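Local coordinates for D-lactate dehydrogenase (Fermentative) (Pseudomonas aeruginosa, PDB 6ABJ), which interconverts pyruvate and D-lactate with NAD(H) as a tetrameric member of the D-isomer specific 2-hydroxyacid dehydrogenase family, at residues 30-35 with 325-330; 229-234 with 252-257; 258-263 with 297-302. All blocks are in the same frame, centred on the assembly; numbering follows the deposited sequence.

In the fold
Contact 1 belongs to the catalytic (substrate-binding) domain, where the C-terminal helix 317-335 returns to a helix from the start of the chain; contacts 2 and 3 belong to the NAD-binding Rossmann domain. Contacts 1 and 2 have centres about 35 Å apart and contacts 1 and 3 about 38 Å, on opposite sides of the chain's centre. Contacts 2 and 3, centred about 12 Å apart, share helix 256-265 and touch, Val254 CG2 lying 4.0 Å from Leu259 CD2. The side chains of Leu253 and Phe32 lie about 8 Å from that of Thr248 and about 9 Å from that of Phe314 respectively; Thr248 and Phe314 bind NADH, which is absent from this chain. Contact 3 is remote from the cofactor residues.

Contact 1 (30-35 with 325-330); sequences ESFQAS and DTTLDN
The Phe32 ring meets helix 325-330 with its edge: Thr327 CB and Leu328 CD2 both lie near the ring plane, and outside the two segments the ring also pairs edge-to-face with Phe21. This is helix-helix packing in the catalytic domain of a D-2-hydroxyacid dehydrogenase, a domain built from both ends of the chain: the helix after the first strand is covered by the C-terminal helix. The axes of the two short helical segments pass 9.7 Å apart at a signed crossing angle of -55°. Phe32 CE1 is 3.8 Å from Thr327 CB, the two side chains crossing at about a right angle, while Phe32 CD1 stands 3.8 Å from Leu328 CD2. The hydroxyl of Thr327 takes no polar part here, since OG1 bonds to the backbone oxygen of Ile323 one turn earlier.

Beside this apolar patch lies a polar link at the end of helix 26-35. With OG extended opposite its own backbone N (chi1 177°), Ser35 reaches across to the carboxylate of Asp325. The Leu328 branch ending in CD1 packs alongside this hydroxyl, 3.8 Å from Ser35 OG, so one leucine spans the apolar and polar halves. Arg38 NH2 forms a salt bridge to the same Asp325 oxygen, which would probably stabilise the ionised carboxylate. Ser35 OG donates to Asp325 OD1 over 2.6 Å, and Asp325 OD1 accepts with its anti lone pair, directed away from OD2.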
ATOM      1  N   GLU B  30     -16.575 -15.341  18.547  1.00 46.25           N
ATOM      2  CA  GLU B  30     -17.359 -14.275  19.121  1.00 45.20           C
ATOM      3  C   GLU B  30     -18.848 -14.427  18.810  1.00 44.70           C
ATOM      4  O   GLU B  30     -19.685 -14.327  19.718  1.00 49.93           O
ATOM      5  CB  GLU B  30     -16.728 -12.953  18.624  1.00 50.94           C
ATOM      6  CG  GLU B  30     -17.371 -11.675  19.092  1.00 55.97           C
ATOM      7  CD  GLU B  30     -16.313 -10.631  19.403  1.00 70.94           C
ATOM      8  OE1 GLU B  30     -15.302 -10.497  18.634  1.00 72.15           O
ATOM      9  OE2 GLU B  30     -16.478  -9.956  20.437  1.00 76.30           O
ATOM     10  N   SER B  31     -19.214 -14.775  17.560  1.00 38.88           N
ATOM     11  CA  SER B  31     -20.614 -14.866  17.190  1.00 41.23           C
ATOM     12  C   SER B  31     -21.250 -16.131  17.811  1.00 41.43           C
ATOM     13  O   SER B  31     -22.364 -16.091  18.343  1.00 43.26           O
ATOM     14  CB  SER B  31     -20.806 -14.886  15.655  1.00 36.83           C
ATOM     15  OG  SER B  31     -19.955 -15.863  14.967  1.00 34.65           O
ATOM     16  N   PHE B  32     -20.535 -17.251  17.728  1.00 44.23           N
ATOM     17  CA  PHE B  32     -21.103 -18.539  18.228  1.00 41.08           C
ATOM     18  C   PHE B  32     -21.184 -18.526  19.740  1.00 43.98           C
ATOM     19  O   PHE B  32     -22.123 -19.048  20.302  1.00 42.42           O
ATOM     20  CB  PHE B  32     -20.282 -19.727  17.723  1.00 38.50           C
ATOM     21  CG  PHE B  32     -20.737 -20.230  16.387  1.00 37.74           C
ATOM     22  CD1 PHE B  32     -21.804 -21.097  16.304  1.00 36.89           C
ATOM     23  CD2 PHE B  32     -20.172 -19.772  15.202  1.00 35.34           C
ATOM     24  CE1 PHE B  32     -22.248 -21.540  15.100  1.00 37.14           C
ATOM     25  CE2 PHE B  32     -20.621 -20.222  13.983  1.00 36.95           C
ATOM     26  CZ  PHE B  32     -21.658 -21.115  13.921  1.00 35.93           C
ATOM     27  N   GLN B  33     -20.216 -17.916  20.420  1.00 47.48           N
ATOM     28  CA  GLN B  33     -20.393 -17.784  21.886  1.00 52.60           C
ATOM     29  C   GLN B  33     -21.624 -17.007  22.290  1.00 50.75           C
ATOM     30  O   GLN B  33     -22.320 -17.417  23.203  1.00 55.21           O
ATOM     31  CB  GLN B  33     -19.154 -17.256  22.570  1.00 56.15           C
ATOM     32  CG  GLN B  33     -18.139 -18.366  22.541  1.00 64.10           C
ATOM     33  CD  GLN B  33     -16.871 -18.098  23.273  1.00 75.68           C
ATOM     34  OE1 GLN B  33     -16.498 -16.962  23.510  1.00 73.60           O
ATOM     35  NE2 GLN B  33     -16.194 -19.174  23.641  1.00 81.69           N
ATOM     36  N   ALA B  34     -21.934 -15.942  21.587  1.00 47.68           N
ATOM     37  CA  ALA B  34     -23.107 -15.153  21.925  1.00 51.35           C
ATOM     38  C   ALA B  34     -24.378 -15.921  21.597  1.00 53.55           C
ATOM     39  O   ALA B  34     -25.347 -15.895  22.375  1.00 60.17           O
ATOM     40  CB  ALA B  34     -23.078 -13.838  21.166  1.00 51.29           C
ATOM     41  N   SER B  35     -24.354 -16.634  20.464  1.00 49.57           N
ATOM     42  CA  SER B  35     -25.519 -17.369  20.039  1.00 49.38           C
ATOM     43  C   SER B  35     -25.808 -18.573  20.963  1.00 51.07           C
ATOM     44  O   SER B  35     -26.952 -19.013  21.089  1.00 53.67           O
ATOM     45  CB  SER B  35     -25.327 -17.829  18.596  1.00 49.81           C
ATOM     46  OG  SER B  35     -26.454 -18.603  18.228  1.00 60.42           O
ATOM     47  N   ASP B 325     -26.813 -18.566  14.979  1.00 38.05           N
ATOM     48  CA  ASP B 325     -28.139 -18.959  15.478  1.00 38.34           C
ATOM     49  C   ASP B 325     -28.699 -20.112  14.623  1.00 38.26           C
ATOM     50  O   ASP B 325     -29.201 -21.112  15.126  1.00 38.12           O
ATOM     51  CB  ASP B 325     -29.125 -17.774  15.345  1.00 38.55           C
ATOM     52  CG  ASP B 325     -28.860 -16.640  16.317  1.00 38.72           C
ATOM     53  OD1 ASP B 325     -28.003 -16.730  17.188  1.00 35.21           O
ATOM     54  OD2 ASP B 325     -29.558 -15.629  16.200  1.00 38.89           O
ATOM     55  N   THR B 326     -28.635 -19.947  13.308  1.00 31.54           N
ATOM     56  CA  THR B 326     -29.094 -20.938  12.391  1.00 33.82           C
ATOM     57  C   THR B 326     -28.318 -22.242  12.593  1.00 36.12           C
ATOM     58  O   THR B 326     -28.929 -23.328  12.694  1.00 38.17           O
ATOM     59  CB  THR B 326     -29.059 -20.427  10.954  1.00 33.07           C
ATOM     60  OG1 THR B 326     -30.117 -19.448  10.834  1.00 34.15           O
ATOM     61  CG2 THR B 326     -29.360 -21.528  10.018  1.00 33.27           C
ATOM     62  N   THR B 327     -26.994 -22.156  12.714  1.00 33.74           N
ATOM     63  CA  THR B 327     -26.175 -23.366  12.804  1.00 33.36           C
ATOM     64  C   THR B 327     -26.441 -24.111  14.154  1.00 37.98           C
ATOM     65  O   THR B 327     -26.614 -25.327  14.157  1.00 35.13           O
ATOM     66  CB  THR B 327     -24.704 -23.001  12.647  1.00 34.33           C
ATOM     67  OG1 THR B 327     -24.516 -22.422  11.335  1.00 30.95           O
ATOM     68  CG2 THR B 327     -23.801 -24.199  12.824  1.00 33.36           C
ATOM     69  N   LEU B 328     -26.496 -23.378  15.269  1.00 36.27           N
ATOM     70  CA  LEU B 328     -26.804 -23.979  16.557  1.00 37.77           C
ATOM     71  C   LEU B 328     -28.240 -24.555  16.582  1.00 38.63           C
ATOM     72  O   LEU B 328     -28.451 -25.688  17.077  1.00 39.95           O
ATOM     73  CB  LEU B 328     -26.533 -22.989  17.710  1.00 38.32           C
ATOM     74  CG  LEU B 328     -25.050 -22.583  17.865  1.00 38.78           C
ATOM     75  CD1 LEU B 328     -24.768 -21.840  19.159  1.00 38.04           C
ATOM     76  CD2 LEU B 328     -24.095 -23.757  17.750  1.00 38.81           C
ATOM     77  N   ASP B 329     -29.208 -23.831  16.011  1.00 40.31           N
ATOM     78  CA  ASP B 329     -30.554 -24.379  15.859  1.00 39.15           C
ATOM     79  C   ASP B 329     -30.558 -25.641  15.008  1.00 39.82           C
ATOM     80  O   ASP B 329     -31.295 -26.594  15.323  1.00 34.99           O
ATOM     81  CB  ASP B 329     -31.550 -23.355  15.308  1.00 42.03           C
ATOM     82  CG  ASP B 329     -31.923 -22.267  16.334  1.00 49.13           C
ATOM     83  OD1 ASP B 329     -31.617 -22.417  17.563  1.00 53.71           O
ATOM     84  OD2 ASP B 329     -32.573 -21.274  15.914  1.00 53.94           O
ATOM     85  N   ASN B 330     -29.784 -25.664  13.921  1.00 34.37           N
ATOM     86  CA  ASN B 330     -29.697 -26.865  13.087  1.00 36.57           C
ATOM     87  C   ASN B 330     -29.206 -28.061  13.906  1.00 36.73           C
ATOM     88  O   ASN B 330     -29.636 -29.209  13.702  1.00 35.59           O
ATOM     89  CB  ASN B 330     -28.752 -26.700  11.873  1.00 34.44           C
ATOM     90  CG  ASN B 330     -29.294 -25.806  10.808  1.00 34.95           C
ATOM     91  OD1 ASN B 330     -30.487 -25.494  10.741  1.00 33.56           O
ATOM     92  ND2 ASN B 330     -28.378 -25.372   9.908  1.00 34.01           N
TER

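Contact 2 (229-234 with 252-257); sequences HLIDAQ and ALVNAA
His229 and Asn255 lie almost flat against each other, ring and amide planes 8° apart, in a loop-to-loop contact of the NAD-binding Rossmann domain. Asn255 CB sits over one face of the imidazole, displaced toward its rim and 4.0 Å from the ring centroid, a CH-pi contact; the amide carbon follows the same face, with Asn255 CG 3.8 Å from His229 ND1. The histidine's CG stands opposite its own carbonyl carbon (chi1 -70°), which brings the ring back over segment 252-257 although the CB bond points away from it. Ala252 O approaches the ring edge in plane, near CD2, and NE2 is hydrogen-bonded to Glu277 OE1, so edge contact, face contact and hydrogen bond together should restrict the ring's rotation.

Ile231 and Val254 meet at a slant: Ile231 CB and Val254 CG2 are 3.4 Å apart, tighter than usual van der Waals contact. Their backbones form a single beta bridge, flanked by two bonds: Ile231 N gives to Leu253 O and Asn255 N to Ile231 O, both at 2.9 Å. This pairing joins the lead-ins of two helices, 233-238 and 256-265. Asp232 N-caps the first, its OD1 accepting from Arg235 N and, weakly, from Gln234 N. The backbone bond nearest the imidazole runs from His229 N to Ala252 O, 2.7 Å long with an N-H...O angle of 167°.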
ATOM      1  N   HIS B 229     -21.613 -19.541 -15.885  1.00 42.01           N
ATOM      2  CA  HIS B 229     -20.957 -18.676 -16.860  1.00 37.51           C
ATOM      3  C   HIS B 229     -21.937 -17.797 -17.601  1.00 35.62           C
ATOM      4  O   HIS B 229     -21.746 -17.455 -18.752  1.00 37.54           O
ATOM      5  CB  HIS B 229     -20.027 -19.447 -17.769  1.00 38.89           C
ATOM      6  CG  HIS B 229     -18.812 -19.942 -17.057  1.00 41.88           C
ATOM      7  ND1 HIS B 229     -17.726 -20.474 -17.705  1.00 46.26           N
ATOM      8  CD2 HIS B 229     -18.478 -19.898 -15.742  1.00 44.62           C
ATOM      9  CE1 HIS B 229     -16.786 -20.765 -16.821  1.00 46.09           C
ATOM     10  NE2 HIS B 229     -17.236 -20.447 -15.618  1.00 42.95           N
ATOM     11  N   LEU B 230     -22.959 -17.339 -16.888  1.00 39.11           N
ATOM     12  CA  LEU B 230     -23.927 -16.388 -17.505  1.00 42.86           C
ATOM     13  C   LEU B 230     -23.197 -15.211 -18.118  1.00 40.79           C
ATOM     14  O   LEU B 230     -23.432 -14.847 -19.262  1.00 41.10           O
ATOM     15  CB  LEU B 230     -24.918 -15.883 -16.480  1.00 46.93           C
ATOM     16  CG  LEU B 230     -26.076 -15.061 -17.019  1.00 50.78           C
ATOM     17  CD1 LEU B 230     -27.025 -16.010 -17.734  1.00 55.61           C
ATOM     18  CD2 LEU B 230     -26.792 -14.384 -15.881  1.00 54.27           C
ATOM     19  N   ILE B 231     -22.273 -14.613 -17.349  1.00 39.33           N
ATOM     20  CA  ILE B 231     -21.457 -13.557 -17.946  1.00 39.02           C
ATOM     21  C   ILE B 231     -20.180 -14.167 -18.534  1.00 41.09           C
ATOM     22  O   ILE B 231     -19.253 -14.472 -17.819  1.00 46.00           O
ATOM     23  CB  ILE B 231     -21.065 -12.474 -16.929  1.00 36.74           C
ATOM     24  CG1 ILE B 231     -22.287 -11.922 -16.172  1.00 34.72           C
ATOM     25  CG2 ILE B 231     -20.320 -11.361 -17.628  1.00 34.71           C
ATOM     26  CD1 ILE B 231     -23.360 -11.312 -17.017  1.00 36.81           C
ATOM     27  N   ASP B 232     -20.201 -14.362 -19.832  1.00 40.33           N
ATOM     28  CA  ASP B 232     -19.138 -15.013 -20.548  1.00 44.01           C
ATOM     29  C   ASP B 232     -18.738 -13.979 -21.543  1.00 38.29           C
ATOM     30  O   ASP B 232     -19.242 -12.886 -21.489  1.00 40.00           O
ATOM     31  CB  ASP B 232     -19.629 -16.332 -21.221  1.00 45.52           C
ATOM     32  CG  ASP B 232     -20.830 -16.130 -22.156  1.00 50.25           C
ATOM     33  OD1 ASP B 232     -21.148 -14.979 -22.527  1.00 47.68           O
ATOM     34  OD2 ASP B 232     -21.449 -17.176 -22.554  1.00 51.18           O
ATOM     35  N   ALA B 233     -17.871 -14.302 -22.475  1.00 39.79           N
ATOM     36  CA  ALA B 233     -17.376 -13.287 -23.398  1.00 38.21           C
ATOM     37  C   ALA B 233     -18.453 -12.597 -24.257  1.00 43.82           C
ATOM     38  O   ALA B 233     -18.309 -11.420 -24.668  1.00 40.67           O
ATOM     39  CB  ALA B 233     -16.317 -13.904 -24.284  1.00 42.32           C
ATOM     40  N   GLN B 234     -19.512 -13.348 -24.539  1.00 46.82           N
ATOM     41  CA  GLN B 234     -20.639 -12.893 -25.339  1.00 46.77           C
ATOM     42  C   GLN B 234     -21.458 -11.915 -24.532  1.00 39.39           C
ATOM     43  O   GLN B 234     -21.745 -10.859 -24.955  1.00 35.35           O
ATOM     44  CB  GLN B 234     -21.516 -14.099 -25.755  1.00 52.40           C
ATOM     45  CG  GLN B 234     -23.007 -13.836 -25.986  1.00 58.61           C
ATOM     46  CD  GLN B 234     -23.919 -15.011 -25.611  1.00 69.00           C
ATOM     47  OE1 GLN B 234     -23.468 -16.131 -25.471  1.00 66.36           O
ATOM     48  NE2 GLN B 234     -25.204 -14.754 -25.462  1.00 78.07           N
ATOM     49  N   ALA B 252     -19.118 -18.884 -10.090  1.00 39.57           N
ATOM     50  CA  ALA B 252     -19.292 -19.521 -11.395  1.00 42.53           C
ATOM     51  C   ALA B 252     -20.308 -18.804 -12.276  1.00 38.54           C
ATOM     52  O   ALA B 252     -20.544 -19.238 -13.393  1.00 40.77           O
ATOM     53  CB  ALA B 252     -19.665 -21.032 -11.222  1.00 40.20           C
ATOM     54  N   LEU B 253     -20.960 -17.749 -11.776  1.00 37.70           N
ATOM     55  CA  LEU B 253     -21.879 -16.933 -12.637  1.00 35.99           C
ATOM     56  C   LEU B 253     -21.136 -16.240 -13.733  1.00 37.64           C
ATOM     57  O   LEU B 253     -21.701 -15.813 -14.738  1.00 38.47           O
ATOM     58  CB  LEU B 253     -22.673 -15.920 -11.804  1.00 35.29           C
ATOM     59  CG  LEU B 253     -23.669 -16.450 -10.795  1.00 39.34           C
ATOM     60  CD1 LEU B 253     -24.345 -15.343 -10.005  1.00 39.35           C
ATOM     61  CD2 LEU B 253     -24.768 -17.337 -11.426  1.00 40.51           C
ATOM     62  N   VAL B 254     -19.814 -16.120 -13.570  1.00 39.08           N
ATOM     63  CA  VAL B 254     -19.031 -15.391 -14.512  1.00 41.09           C
ATOM     64  C   VAL B 254     -17.832 -16.227 -14.990  1.00 38.43           C
ATOM     65  O   VAL B 254     -17.327 -17.072 -14.259  1.00 43.55           O
ATOM     66  CB  VAL B 254     -18.592 -14.070 -13.814  1.00 44.57           C
ATOM     67  CG1 VAL B 254     -17.275 -14.239 -13.121  1.00 42.69           C
ATOM     68  CG2 VAL B 254     -18.471 -12.996 -14.839  1.00 48.92           C
ATOM     69  N   ASN B 255     -17.418 -15.997 -16.217  1.00 35.87           N
ATOM     70  CA  ASN B 255     -16.225 -16.584 -16.741  1.00 40.71           C
ATOM     71  C   ASN B 255     -15.113 -15.581 -16.574  1.00 38.14           C
ATOM     72  O   ASN B 255     -14.880 -14.739 -17.418  1.00 35.23           O
ATOM     73  CB  ASN B 255     -16.368 -16.959 -18.231  1.00 40.68           C
ATOM     74  CG  ASN B 255     -15.198 -17.769 -18.745  1.00 46.98           C
ATOM     75  OD1 ASN B 255     -14.247 -18.078 -18.007  1.00 51.32           O
ATOM     76  ND2 ASN B 255     -15.215 -18.055 -20.037  1.00 47.19           N
ATOM     77  N   ALA B 256     -14.399 -15.736 -15.480  1.00 39.91           N
ATOM     78  CA  ALA B 256     -13.404 -14.740 -15.077  1.00 40.71           C
ATOM     79  C   ALA B 256     -12.372 -14.495 -16.122  1.00 42.18           C
ATOM     80  O   ALA B 256     -11.939 -13.364 -16.375  1.00 41.45           O
ATOM     81  CB  ALA B 256     -12.756 -15.178 -13.778  1.00 40.15           C
ATOM     82  N   ALA B 257     -12.000 -15.559 -16.821  1.00 43.89           N
ATOM     83  CA  ALA B 257     -11.065 -15.442 -17.887  1.00 40.01           C
ATOM     84  C   ALA B 257     -11.480 -14.431 -18.927  1.00 36.18           C
ATOM     85  O   ALA B 257     -10.647 -13.754 -19.440  1.00 33.29           O
ATOM     86  CB  ALA B 257     -10.806 -16.839 -18.534  1.00 43.55           C
TER

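Contact 3 (258-263 with 297-302); sequences ALIEAL and LARLLS
Two helices of the Rossmann domain pack side by side here: helix 256-265, which follows strand 243-247 and leads into strand 268-273, and helix 295-302, which precedes strand 306-308, an outermost strand of the sheet within this chain. Their short segments approach to 10.0 Å between axes, with N-to-C directions 32° apart, so both run broadly the same way. Ile260 and Leu300 are the closest pair of residues by backbone, with CA atoms 6.7 Å apart.

No hydrogen bond joins the two segments; their closest contacts all pair carbon with carbon. One methyl, Leu300 CD2, serves three residues of helix 256-265. It lies 3.7 Å from Leu263 CD1, the tightest of these approaches, and 4.2 Å from both Leu259 CB and Ile260 CG1. Leu263 and Leu300 cross at about a right angle, as do Ile260 and Leu300. Leu300 also touches Leu271 of strand 268-273, as does Leu259, which carries the packing down onto the sheet.

Ile260 and the aliphatic part of Arg299 make a second patch, next to the leucine cluster. With CG opposite its backbone N (chi1 -177°), Arg299 sets CG against Ile260 CG2 at 4.0 Å, while Arg299 CB is 4.0 Å from Ile260 CD1; the bend at chi2 (65°) then turns CD and the guanidinium onward. The guanidinium continues past the helix pair: NH2 makes a salt bridge to Asp295 OD1 and a hydrogen bond to Leu292 O, both of a second subunit. One side chain therefore combines intrachain apolar packing with a charged intersubunit link. Helices running broadly the same way, packed against a parallel sheet and joined by beta-alpha-beta crossovers, are typical of the Rossmann fold.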
ATOM      1  N   ALA B 258     -12.765 -14.386 -19.294  1.00 35.35           N
ATOM      2  CA  ALA B 258     -13.291 -13.413 -20.297  1.00 33.02           C
ATOM      3  C   ALA B 258     -13.334 -11.929 -19.806  1.00 32.56           C
ATOM      4  O   ALA B 258     -13.307 -10.975 -20.574  1.00 32.38           O
ATOM      5  CB  ALA B 258     -14.735 -13.820 -20.649  1.00 35.41           C
ATOM      6  N   LEU B 259     -13.363 -11.767 -18.490  1.00 31.88           N
ATOM      7  CA  LEU B 259     -13.355 -10.419 -17.897  1.00 30.28           C
ATOM      8  C   LEU B 259     -12.057  -9.681 -18.196  1.00 28.33           C
ATOM      9  O   LEU B 259     -12.060  -8.484 -18.357  1.00 27.35           O
ATOM     10  CB  LEU B 259     -13.540 -10.528 -16.410  1.00 30.42           C
ATOM     11  CG  LEU B 259     -14.845 -11.090 -15.825  1.00 31.14           C
ATOM     12  CD1 LEU B 259     -14.761 -11.259 -14.351  1.00 35.77           C
ATOM     13  CD2 LEU B 259     -15.966 -10.193 -16.160  1.00 32.02           C
ATOM     14  N   ILE B 260     -10.956 -10.407 -18.298  1.00 30.19           N
ATOM     15  CA  ILE B 260      -9.667  -9.813 -18.486  1.00 29.99           C
ATOM     16  C   ILE B 260      -9.588  -9.022 -19.763  1.00 31.40           C
ATOM     17  O   ILE B 260      -9.103  -7.905 -19.798  1.00 28.17           O
ATOM     18  CB  ILE B 260      -8.586 -10.897 -18.460  1.00 31.96           C
ATOM     19  CG1 ILE B 260      -8.436 -11.389 -17.026  1.00 35.46           C
ATOM     20  CG2 ILE B 260      -7.248 -10.387 -18.929  1.00 29.58           C
ATOM     21  CD1 ILE B 260      -7.625 -12.638 -16.918  1.00 38.95           C
ATOM     22  N   GLU B 261      -9.935  -9.635 -20.879  1.00 32.77           N
ATOM     23  CA  GLU B 261      -9.787  -8.950 -22.134  1.00 33.00           C
ATOM     24  C   GLU B 261     -10.708  -7.737 -22.212  1.00 31.59           C
ATOM     25  O   GLU B 261     -10.307  -6.719 -22.767  1.00 30.61           O
ATOM     26  CB  GLU B 261      -9.969  -9.938 -23.321  1.00 39.50           C
ATOM     27  CG  GLU B 261      -8.724 -10.831 -23.484  1.00 48.47           C
ATOM     28  CD  GLU B 261      -7.378 -10.061 -23.559  1.00 54.59           C
ATOM     29  OE1 GLU B 261      -7.237  -9.112 -24.376  1.00 61.88           O
ATOM     30  OE2 GLU B 261      -6.422 -10.401 -22.815  1.00 53.16           O
ATOM     31  N   ALA B 262     -11.869  -7.833 -21.586  1.00 29.54           N
ATOM     32  CA  ALA B 262     -12.867  -6.753 -21.524  1.00 31.12           C
ATOM     33  C   ALA B 262     -12.372  -5.567 -20.695  1.00 29.62           C
ATOM     34  O   ALA B 262     -12.598  -4.436 -21.044  1.00 29.18           O
ATOM     35  CB  ALA B 262     -14.134  -7.288 -20.933  1.00 33.00           C
ATOM     36  N   LEU B 263     -11.666  -5.877 -19.621  1.00 28.45           N
ATOM     37  CA  LEU B 263     -11.017  -4.848 -18.802  1.00 28.58           C
ATOM     38  C   LEU B 263      -9.847  -4.243 -19.550  1.00 28.33           C
ATOM     39  O   LEU B 263      -9.703  -3.018 -19.579  1.00 30.35           O
ATOM     40  CB  LEU B 263     -10.598  -5.438 -17.443  1.00 29.10           C
ATOM     41  CG  LEU B 263     -11.731  -5.738 -16.460  1.00 28.25           C
ATOM     42  CD1 LEU B 263     -11.361  -6.784 -15.427  1.00 27.30           C
ATOM     43  CD2 LEU B 263     -12.188  -4.463 -15.719  1.00 29.32           C
ATOM     44  N   LEU B 297      -7.029 -14.809 -11.661  1.00 29.75           N
ATOM     45  CA  LEU B 297      -7.188 -14.016 -10.472  1.00 29.65           C
ATOM     46  C   LEU B 297      -6.033 -13.048 -10.291  1.00 29.21           C
ATOM     47  O   LEU B 297      -6.264 -11.926  -9.919  1.00 25.91           O
ATOM     48  CB  LEU B 297      -7.282 -14.894  -9.212  1.00 31.38           C
ATOM     49  CG  LEU B 297      -7.551 -14.178  -7.909  1.00 32.74           C
ATOM     50  CD1 LEU B 297      -8.861 -13.433  -7.975  1.00 35.06           C
ATOM     51  CD2 LEU B 297      -7.604 -15.143  -6.734  1.00 36.71           C
ATOM     52  N   ALA B 298      -4.792 -13.492 -10.508  1.00 26.91           N
ATOM     53  CA  ALA B 298      -3.650 -12.572 -10.316  1.00 26.83           C
ATOM     54  C   ALA B 298      -3.797 -11.321 -11.245  1.00 26.88           C
ATOM     55  O   ALA B 298      -3.487 -10.156 -10.847  1.00 25.39           O
ATOM     56  CB  ALA B 298      -2.330 -13.256 -10.547  1.00 26.90           C
ATOM     57  N   ARG B 299      -4.247 -11.560 -12.435  1.00 25.94           N
ATOM     58  CA  ARG B 299      -4.372 -10.497 -13.426  1.00 28.60           C
ATOM     59  C   ARG B 299      -5.530  -9.566 -13.031  1.00 29.32           C
ATOM     60  O   ARG B 299      -5.383  -8.358 -13.090  1.00 27.42           O
ATOM     61  CB  ARG B 299      -4.600 -11.053 -14.830  1.00 30.16           C
ATOM     62  CG  ARG B 299      -4.666  -9.980 -15.923  1.00 30.59           C
ATOM     63  CD  ARG B 299      -3.346  -9.303 -16.052  1.00 30.17           C
ATOM     64  NE  ARG B 299      -3.118  -8.726 -17.380  1.00 30.46           N
ATOM     65  CZ  ARG B 299      -2.944  -7.434 -17.674  1.00 31.59           C
ATOM     66  NH1 ARG B 299      -3.033  -6.483 -16.757  1.00 31.05           N
ATOM     67  NH2 ARG B 299      -2.718  -7.078 -18.917  1.00 31.82           N
ATOM     68  N   LEU B 300      -6.647 -10.134 -12.566  1.00 27.59           N
ATOM     69  CA  LEU B 300      -7.752  -9.312 -12.108  1.00 26.19           C
ATOM     70  C   LEU B 300      -7.349  -8.407 -10.971  1.00 28.20           C
ATOM     71  O   LEU B 300      -7.710  -7.223 -10.983  1.00 29.15           O
ATOM     72  CB  LEU B 300      -8.928 -10.191 -11.626  1.00 26.17           C
ATOM     73  CG  LEU B 300      -9.636 -10.912 -12.765  1.00 27.56           C
ATOM     74  CD1 LEU B 300     -10.611 -11.979 -12.201  1.00 29.79           C
ATOM     75  CD2 LEU B 300     -10.380  -9.917 -13.637  1.00 28.95           C
ATOM     76  N   LEU B 301      -6.629  -8.962  -9.998  1.00 25.39           N
ATOM     77  CA  LEU B 301      -6.198  -8.227  -8.855  1.00 28.95           C
ATOM     78  C   LEU B 301      -5.326  -6.956  -9.158  1.00 29.82           C
ATOM     79  O   LEU B 301      -5.364  -6.046  -8.377  1.00 34.59           O
ATOM     80  CB  LEU B 301      -5.474  -9.085  -7.845  1.00 27.74           C
ATOM     81  CG  LEU B 301      -6.439 -10.069  -7.153  1.00 29.31           C
ATOM     82  CD1 LEU B 301      -5.629 -11.191  -6.494  1.00 29.53           C
ATOM     83  CD2 LEU B 301      -7.366  -9.411  -6.145  1.00 27.67           C
ATOM     84  N   SER B 302      -4.672  -6.934 -10.320  1.00 29.25           N
ATOM     85  CA  SER B 302      -3.774  -5.884 -10.754  1.00 32.61           C
ATOM     86  C   SER B 302      -4.384  -4.597 -11.258  1.00 28.55           C
ATOM     87  O   SER B 302      -3.765  -3.524 -11.211  1.00 28.41           O
ATOM     88  CB  SER B 302      -2.955  -6.414 -11.944  1.00 35.87           C
ATOM     89  OG  SER B 302      -2.001  -7.394 -11.591  1.00 35.07           O
TER